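Long-range contact in titin (Homo sapiens, PDB 2J8H), which forms a rigid immunoglobulin tandem repeat in the A-band part of the giant elastic muscle protein and probably helps set its extended shape: residues Leu117-Phe128 and Arg157-Val168. Sequence-based numbering, arbitrary orientation.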
loop_
_atom_site.group_PDB
_atom_site.type_symbol
_atom_site.label_atom_id
_atom_site.label_comp_id
_atom_site.label_asym_id
_atom_site.label_seq_id
_atom_site.Cartn_x
_atom_site.Cartn_y
_atom_site.Cartn_z
ATOM N N LEU A 117 -24.256 29.749 -15.473
ATOM C CA LEU A 117 -24.934 30.946 -15.935
ATOM C C LEU A 117 -26.335 31.005 -15.316
ATOM O O LEU A 117 -26.929 29.963 -15.040
ATOM C CB LEU A 117 -25.055 30.915 -17.453
ATOM C CG LEU A 117 -23.760 30.963 -18.262
ATOM C CD1 LEU A 117 -24.122 30.915 -19.740
ATOM C CD2 LEU A 117 -22.916 32.209 -17.957
ATOM N N ARG A 118 -26.858 32.213 -15.102
ATOM C CA ARG A 118 -28.185 32.368 -14.545
ATOM C C ARG A 118 -29.185 31.531 -15.314
ATOM O O ARG A 118 -29.186 31.537 -16.553
ATOM C CB ARG A 118 -28.654 33.816 -14.616
ATOM C CG ARG A 118 -28.157 34.695 -13.500
ATOM C CD ARG A 118 -28.629 36.121 -13.755
ATOM N NE ARG A 118 -29.922 36.432 -13.133
ATOM C CZ ARG A 118 -30.761 37.382 -13.554
ATOM N NH1 ARG A 118 -30.494 38.115 -14.641
ATOM N NH2 ARG A 118 -31.897 37.588 -12.893
ATOM N N GLY A 119 -30.036 30.829 -14.568
ATOM C CA GLY A 119 -31.089 30.009 -15.143
ATOM C C GLY A 119 -30.683 28.604 -15.528
ATOM O O GLY A 119 -31.526 27.785 -15.855
ATOM N N GLU A 120 -29.390 28.311 -15.475
ATOM C CA GLU A 120 -28.892 26.993 -15.810
ATOM C C GLU A 120 -29.288 25.995 -14.714
ATOM O O GLU A 120 -29.111 26.275 -13.533
ATOM C CB GLU A 120 -27.371 27.059 -15.925
ATOM C CG GLU A 120 -26.712 25.773 -16.344
ATOM C CD GLU A 120 -25.204 25.909 -16.442
ATOM O OE1 GLU A 120 -24.725 27.050 -16.674
ATOM O OE2 GLU A 120 -24.507 24.869 -16.297
ATOM N N VAL A 121 -29.833 24.848 -15.107
ATOM C CA VAL A 121 -30.162 23.800 -14.150
ATOM C C VAL A 121 -28.869 23.058 -13.836
ATOM O O VAL A 121 -28.453 22.140 -14.548
ATOM C CB VAL A 121 -31.234 22.840 -14.678
ATOM C CG1 VAL A 121 -31.481 21.758 -13.672
ATOM C CG2 VAL A 121 -32.550 23.597 -14.995
ATOM N N VAL A 122 -28.236 23.469 -12.751
ATOM C CA VAL A 122 -26.957 22.954 -12.346
ATOM C C VAL A 122 -27.091 21.711 -11.470
ATOM O O VAL A 122 -27.963 21.645 -10.601
ATOM C CB VAL A 122 -26.197 24.075 -11.586
ATOM C CG1 VAL A 122 -25.046 23.514 -10.757
ATOM C CG2 VAL A 122 -25.731 25.154 -12.591
ATOM N N SER A 123 -26.227 20.723 -11.725
ATOM C CA SER A 123 -25.994 19.605 -10.808
ATOM C C SER A 123 -24.536 19.592 -10.374
ATOM O O SER A 123 -23.624 19.649 -11.208
ATOM C CB SER A 123 -26.319 18.284 -11.476
ATOM O OG SER A 123 -27.665 18.275 -11.926
ATOM N N ILE A 124 -24.313 19.577 -9.071
ATOM C CA ILE A 124 -22.964 19.404 -8.544
ATOM C C ILE A 124 -22.851 17.925 -8.204
ATOM O O ILE A 124 -23.379 17.487 -7.180
ATOM C CB ILE A 124 -22.705 20.284 -7.307
ATOM C CG1 ILE A 124 -23.081 21.749 -7.595
ATOM C CG2 ILE A 124 -21.243 20.159 -6.902
ATOM C CD1 ILE A 124 -22.903 22.683 -6.433
ATOM N N LYS A 125 -22.210 17.168 -9.092
ATOM C CA LYS A 125 -22.183 15.706 -9.034
ATOM C C LYS A 125 -20.896 15.235 -8.375
ATOM O O LYS A 125 -19.801 15.508 -8.879
ATOM C CB LYS A 125 -22.312 15.100 -10.429
ATOM C CG LYS A 125 -22.428 13.563 -10.435
ATOM C CD LYS A 125 -22.602 12.983 -11.827
ATOM C CE LYS A 125 -22.754 11.465 -11.776
ATOM N NZ LYS A 125 -23.067 10.834 -13.115
ATOM N N ILE A 126 -21.029 14.526 -7.259
ATOM C CA ILE A 126 -19.904 14.164 -6.424
ATOM C C ILE A 126 -19.849 12.653 -6.194
ATOM O O ILE A 126 -20.709 12.102 -5.474
ATOM C CB ILE A 126 -19.973 14.825 -5.042
ATOM C CG1 ILE A 126 -20.151 16.347 -5.151
ATOM C CG2 ILE A 126 -18.662 14.587 -4.309
ATOM C CD1 ILE A 126 -18.967 17.046 -5.821
ATOM N N PRO A 127 -18.868 11.972 -6.807
ATOM C CA PRO A 127 -18.713 10.552 -6.503
ATOM C C PRO A 127 -18.260 10.339 -5.074
ATOM O O PRO A 127 -17.540 11.167 -4.517
ATOM C CB PRO A 127 -17.634 10.090 -7.480
ATOM C CG PRO A 127 -17.469 11.184 -8.445
ATOM C CD PRO A 127 -17.878 12.424 -7.791
ATOM N N PHE A 128 -18.688 9.242 -4.466
ATOM C CA PHE A 128 -18.179 8.879 -3.161
ATOM C C PHE A 128 -18.063 7.368 -3.002
ATOM O O PHE A 128 -18.640 6.602 -3.752
ATOM C CB PHE A 128 -19.085 9.449 -2.073
ATOM C CG PHE A 128 -20.427 8.858 -2.068
ATOM C CD1 PHE A 128 -20.660 7.675 -1.422
ATOM C CD2 PHE A 128 -21.470 9.464 -2.743
ATOM C CE1 PHE A 128 -21.881 7.113 -1.425
ATOM C CE2 PHE A 128 -22.720 8.879 -2.750
ATOM C CZ PHE A 128 -22.923 7.719 -2.111
ATOM N N ARG A 157 -25.993 4.808 -5.387
ATOM C CA ARG A 157 -24.994 3.918 -4.794
ATOM C C ARG A 157 -23.560 4.471 -4.892
ATOM O O ARG A 157 -22.703 4.102 -4.091
ATOM C CB ARG A 157 -25.052 2.531 -5.444
ATOM C CG ARG A 157 -26.402 1.800 -5.224
ATOM C CD ARG A 157 -26.403 0.404 -5.880
ATOM N NE ARG A 157 -26.127 0.478 -7.323
ATOM C CZ ARG A 157 -26.954 0.077 -8.291
ATOM N NH1 ARG A 157 -28.144 -0.467 -8.021
ATOM N NH2 ARG A 157 -26.571 0.211 -9.561
ATOM N N SER A 158 -23.302 5.346 -5.862
ATOM C CA SER A 158 -21.925 5.775 -6.170
ATOM C C SER A 158 -21.666 7.279 -6.213
ATOM O O SER A 158 -20.511 7.718 -6.240
ATOM C CB SER A 158 -21.481 5.124 -7.489
ATOM O OG SER A 158 -22.361 5.487 -8.531
ATOM N N PHE A 159 -22.721 8.081 -6.211
ATOM C CA PHE A 159 -22.552 9.523 -6.251
ATOM C C PHE A 159 -23.728 10.235 -5.628
ATOM O O PHE A 159 -24.812 9.639 -5.418
ATOM C CB PHE A 159 -22.325 9.995 -7.694
ATOM C CG PHE A 159 -23.545 9.985 -8.537
ATOM C CD1 PHE A 159 -24.425 11.045 -8.505
ATOM C CD2 PHE A 159 -23.818 8.921 -9.374
ATOM C CE1 PHE A 159 -25.582 11.046 -9.275
ATOM C CE2 PHE A 159 -24.946 8.918 -10.174
ATOM C CZ PHE A 159 -25.837 9.988 -10.120
ATOM N N THR A 160 -23.500 11.499 -5.314
ATOM C CA THR A 160 -24.560 12.382 -4.849
ATOM C C THR A 160 -24.449 13.669 -5.658
ATOM O O THR A 160 -23.337 14.124 -5.988
ATOM C CB THR A 160 -24.444 12.678 -3.354
ATOM O OG1 THR A 160 -25.488 13.557 -2.978
ATOM C CG2 THR A 160 -23.102 13.358 -2.990
ATOM N N SER A 161 -25.590 14.190 -6.062
ATOM C CA SER A 161 -25.658 15.464 -6.761
ATOM C C SER A 161 -26.537 16.433 -6.002
ATOM O O SER A 161 -27.633 16.087 -5.545
ATOM C CB SER A 161 -26.255 15.295 -8.150
ATOM O OG SER A 161 -25.505 14.354 -8.861
ATOM N N LEU A 162 -26.057 17.656 -5.910
ATOM C CA LEU A 162 -26.877 18.737 -5.457
ATOM C C LEU A 162 -27.378 19.418 -6.702
ATOM O O LEU A 162 -26.587 19.943 -7.498
ATOM C CB LEU A 162 -26.079 19.728 -4.603
ATOM C CG LEU A 162 -26.904 20.932 -4.118
ATOM C CD1 LEU A 162 -28.056 20.451 -3.215
ATOM C CD2 LEU A 162 -26.011 22.010 -3.461
ATOM N N VAL A 163 -28.691 19.411 -6.879
ATOM C CA VAL A 163 -29.277 19.971 -8.098
ATOM C C VAL A 163 -30.067 21.257 -7.790
ATOM O O VAL A 163 -30.721 21.395 -6.735
ATOM C CB VAL A 163 -30.182 18.961 -8.808
ATOM C CG1 VAL A 163 -30.604 19.481 -10.188
ATOM C CG2 VAL A 163 -29.501 17.582 -8.924
ATOM N N PHE A 164 -30.025 22.179 -8.742
ATOM C CA PHE A 164 -30.784 23.427 -8.693
ATOM C C PHE A 164 -31.865 23.327 -9.767
ATOM O O PHE A 164 -31.721 23.901 -10.826
ATOM C CB PHE A 164 -29.827 24.596 -8.970
ATOM C CG PHE A 164 -28.765 24.765 -7.907
ATOM C CD1 PHE A 164 -27.613 23.992 -7.915
ATOM C CD2 PHE A 164 -28.938 25.657 -6.868
ATOM C CE1 PHE A 164 -26.652 24.123 -6.920
ATOM C CE2 PHE A 164 -27.974 25.796 -5.879
ATOM C CZ PHE A 164 -26.837 25.015 -5.908
ATOM N N PRO A 165 -32.950 22.561 -9.510
ATOM C CA PRO A 165 -33.905 22.224 -10.567
ATOM C C PRO A 165 -34.662 23.404 -11.175
ATOM O O PRO A 165 -35.191 23.292 -12.291
ATOM C CB PRO A 165 -34.869 21.262 -9.871
ATOM C CG PRO A 165 -34.769 21.585 -8.444
ATOM C CD PRO A 165 -33.346 21.954 -8.226
ATOM N N ASN A 166 -34.730 24.515 -10.450
ATOM C CA ASN A 166 -35.460 25.670 -10.904
ATOM C C ASN A 166 -34.580 26.564 -11.780
ATOM O O ASN A 166 -35.049 27.572 -12.297
ATOM C CB ASN A 166 -35.958 26.502 -9.716
ATOM C CG ASN A 166 -36.704 25.683 -8.678
ATOM O OD1 ASN A 166 -37.474 24.767 -9.008
ATOM N ND2 ASN A 166 -36.526 26.054 -7.408
ATOM N N GLY A 167 -33.307 26.205 -11.929
ATOM C CA GLY A 167 -32.339 27.081 -12.567
ATOM C C GLY A 167 -31.624 27.916 -11.527
ATOM O O GLY A 167 -32.251 28.486 -10.635
ATOM N N VAL A 168 -30.306 28.031 -11.654
ATOM C CA VAL A 168 -29.536 28.785 -10.667
ATOM C C VAL A 168 -29.831 30.248 -10.719
ATOM O O VAL A 168 -30.073 30.810 -11.782
ATOM C CB VAL A 168 -28.002 28.635 -10.813
ATOM C CG1 VAL A 168 -27.589 27.248 -10.415
ATOM C CG2 VAL A 168 -27.563 28.971 -12.214
HETATM O O HOH W 1 -20.029 4.379 -3.559
#
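Lys125 lays its fully extended chain across one face of the Phe159 ring: CE sits over the middle, 3.5 Å from the Phe159 ring centroid, as a CH-pi contact, and the ammonium beyond it makes a cation-pi interaction. With CG anti to the backbone N (chi1 -174°), the Lys125 chain also passes Ser161, CG lying 3.5 Å from Ser161 OG. Beneath these side chains, strands 123-128 and 159-163 run antiparallel, 165° between their directions. Ile124 with Leu162 and Ile126 with Thr160 are hydrogen-bonded pairs, each joined by two N-H...O bonds, and their side chains share the buried face; Ser123, Lys125, Ser161 and Val163 occupy the other. Next to the Ser123-Val163 pair, Phe164 N bonds to Val122 O, and Ile124 CD1 meets the edge of the Phe164 ring at CE1, 4.0 Å away. Val122 CG2 presses on Val168 CG1 at 3.5 Å. Two turns close this end: Gly119 N reaches Val168 O, and Val168 N, 2.8 Å from Glu120 O, approaches above the carbonyl plane. Gly167 CA lies 3.5 Å from Gly119 O, a close approach of two backbones with no side chain between them. At the far end Phe128 N bonds to Ser158 O, the Phe128 ring lies against the Phe159 backbone, and one water bridges Phe128 O and Arg157 O. This is the B-E strand pair of an I-set immunoglobulin sandwich: strand 152-155 continues the sheet beside 159-163, while the buried face packs on Trp138 and Ile136 of strand 135-140, and Ile124 and Phe164 meet Val191 and Leu193 of strand 185-196.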